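Local coordinates for putative uncharacterized protein (Ustilago maydis, PDB 4GNX) that probably binds single-stranded DNA as one subunit of the replication protein A complex, at residues B[40-45]-B[88-93]. Residues are numbered along the deposited sequence; the frame is centred on the assembly and turned at random.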
loop_
_atom_site.group_PDB
_atom_site.type_symbol
_atom_site.label_atom_id
_atom_site.label_comp_id
_atom_site.label_asym_id
_atom_site.label_seq_id
_atom_site.Cartn_x
_atom_site.Cartn_y
_atom_site.Cartn_z
ATOM N N THR B 40 3.979 -17.652 -0.925
ATOM C CA THR B 40 3.529 -17.588 0.447
ATOM C C THR B 40 2.014 -17.484 0.593
ATOM O O THR B 40 1.314 -16.916 -0.252
ATOM C CB THR B 40 4.160 -16.411 1.201
ATOM O OG1 THR B 40 3.653 -16.416 2.542
ATOM C CG2 THR B 40 3.840 -15.049 0.524
ATOM N N PHE B 41 1.509 -18.010 1.693
ATOM C CA PHE B 41 0.073 -17.973 1.934
ATOM C C PHE B 41 -0.287 -18.281 3.385
ATOM O O PHE B 41 0.551 -18.747 4.179
ATOM C CB PHE B 41 -0.667 -18.920 0.974
ATOM C CG PHE B 41 -0.386 -20.367 1.208
ATOM C CD1 PHE B 41 -1.191 -21.113 2.066
ATOM C CD2 PHE B 41 0.660 -20.996 0.555
ATOM C CE1 PHE B 41 -0.948 -22.455 2.283
ATOM C CE2 PHE B 41 0.911 -22.350 0.776
ATOM C CZ PHE B 41 0.107 -23.078 1.645
ATOM N N VAL B 42 -1.542 -18.019 3.725
ATOM C CA VAL B 42 -2.023 -18.176 5.090
ATOM C C VAL B 42 -3.158 -19.172 5.037
ATOM O O VAL B 42 -3.951 -19.159 4.109
ATOM C CB VAL B 42 -2.514 -16.841 5.643
ATOM C CG1 VAL B 42 -3.191 -17.038 6.984
ATOM C CG2 VAL B 42 -1.356 -15.857 5.768
ATOM N N ALA B 43 -3.227 -20.063 6.014
ATOM C CA ALA B 43 -4.152 -21.189 5.945
ATOM C C ALA B 43 -4.314 -21.788 7.326
ATOM O O ALA B 43 -3.568 -21.429 8.253
ATOM C CB ALA B 43 -3.630 -22.242 4.993
ATOM N N VAL B 44 -5.278 -22.707 7.443
ATOM C CA VAL B 44 -5.556 -23.397 8.692
ATOM C C VAL B 44 -5.121 -24.857 8.619
ATOM O O VAL B 44 -5.443 -25.578 7.657
ATOM C CB VAL B 44 -7.039 -23.313 9.058
ATOM C CG1 VAL B 44 -7.308 -23.967 10.412
ATOM C CG2 VAL B 44 -7.456 -21.863 9.110
ATOM N N VAL B 45 -4.364 -25.275 9.632
ATOM C CA VAL B 45 -3.891 -26.622 9.740
ATOM C C VAL B 45 -5.088 -27.467 10.114
ATOM O O VAL B 45 -5.813 -27.156 11.063
ATOM C CB VAL B 45 -2.851 -26.726 10.857
ATOM C CG1 VAL B 45 -2.192 -28.105 10.851
ATOM C CG2 VAL B 45 -1.827 -25.622 10.724
ATOM N N ASN B 88 -6.440 -26.642 13.508
ATOM C CA ASN B 88 -7.426 -25.591 13.645
ATOM C C ASN B 88 -6.805 -24.226 14.028
ATOM O O ASN B 88 -7.392 -23.433 14.773
ATOM C CB ASN B 88 -8.520 -26.039 14.613
ATOM C CG ASN B 88 -9.763 -25.184 14.527
ATOM O OD1 ASN B 88 -10.195 -24.765 13.433
ATOM N ND2 ASN B 88 -10.358 -24.918 15.691
ATOM N N VAL B 89 -5.628 -23.960 13.458
ATOM C CA VAL B 89 -4.807 -22.779 13.775
ATOM C C VAL B 89 -4.346 -22.105 12.472
ATOM O O VAL B 89 -3.887 -22.777 11.546
ATOM C CB VAL B 89 -3.568 -23.195 14.638
ATOM C CG1 VAL B 89 -2.417 -22.224 14.470
ATOM C CG2 VAL B 89 -3.928 -23.353 16.111
ATOM N N TYR B 90 -4.462 -20.785 12.387
ATOM C CA TYR B 90 -3.926 -20.103 11.218
ATOM C C TYR B 90 -2.401 -20.042 11.207
ATOM O O TYR B 90 -1.757 -19.909 12.254
ATOM C CB TYR B 90 -4.529 -18.725 11.053
ATOM C CG TYR B 90 -5.821 -18.739 10.263
ATOM C CD1 TYR B 90 -7.044 -18.713 10.908
ATOM C CD2 TYR B 90 -5.816 -18.770 8.857
ATOM C CE1 TYR B 90 -8.219 -18.710 10.190
ATOM C CE2 TYR B 90 -6.994 -18.765 8.129
ATOM C CZ TYR B 90 -8.190 -18.752 8.800
ATOM O OH TYR B 90 -9.382 -18.772 8.113
ATOM N N VAL B 91 -1.827 -20.173 10.017
ATOM C CA VAL B 91 -0.383 -20.115 9.857
ATOM C C VAL B 91 0.019 -19.417 8.565
ATOM O O VAL B 91 -0.715 -19.467 7.551
ATOM C CB VAL B 91 0.240 -21.502 9.805
ATOM C CG1 VAL B 91 -0.062 -22.282 11.071
ATOM C CG2 VAL B 91 -0.264 -22.231 8.575
ATOM N N ARG B 92 1.192 -18.779 8.619
ATOM C CA ARG B 92 1.829 -18.175 7.449
ATOM C C ARG B 92 2.757 -19.257 6.891
ATOM O O ARG B 92 3.570 -19.834 7.618
ATOM C CB ARG B 92 2.575 -16.878 7.871
ATOM C CG ARG B 92 3.152 -15.914 6.812
ATOM C CD ARG B 92 2.668 -16.165 5.407
ATOM N NE ARG B 92 2.347 -15.018 4.524
ATOM C CZ ARG B 92 1.619 -13.955 4.846
ATOM N NH1 ARG B 92 1.205 -13.804 6.088
ATOM N NH2 ARG B 92 1.318 -13.035 3.926
ATOM N N VAL B 93 2.611 -19.560 5.611
ATOM C CA VAL B 93 3.439 -20.586 4.992
ATOM C C VAL B 93 4.365 -19.959 3.970
ATOM O O VAL B 93 3.923 -19.192 3.126
ATOM C CB VAL B 93 2.573 -21.663 4.301
ATOM C CG1 VAL B 93 3.439 -22.655 3.519
ATOM C CG2 VAL B 93 1.717 -22.389 5.337
#
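The side chains of F41 and V93 run alongside each other in the same direction on an antiparallel pair of strands in the OB fold, strand 38-50 against strand 90-100. V93 CB sits over one face of the F41 ring, 4.0 Å from its centroid, while the CB of A43 meets the ring edge. The ring is brought there by a chi1 of 67°, which places CG between the backbone N and the carbonyl carbon. V91 continues this side, its CG1 3.8 Å from V45 CG2; F41 and A43 pack on V59, V91 and V93 on M111.

V42, V44, Y90 and R92 share the other face, where V42 and R92 touch H123 and Y90 touches V120 of helix 117-135. V44 CG2 faces the Y90 ring, and V42 CG1 approaches CD2 of that ring at 3.7 Å. The Y90 hydroxyl is hydrogen-bonded to E62 of a neighbouring subunit.

V42 CG2 covers one face of the R92 guanidinium, whose NH1 forms a salt bridge with E119. The kinked side chain of R92 (chi2 13°, chi3 140°) brings NE in the guanidinium plane to T40 OG1 at 2.8 Å. That hydroxyl in turn donates to V93 O from above the carbonyl plane, whereas F41 N reaches the same oxygen in the plane at 3.0 Å.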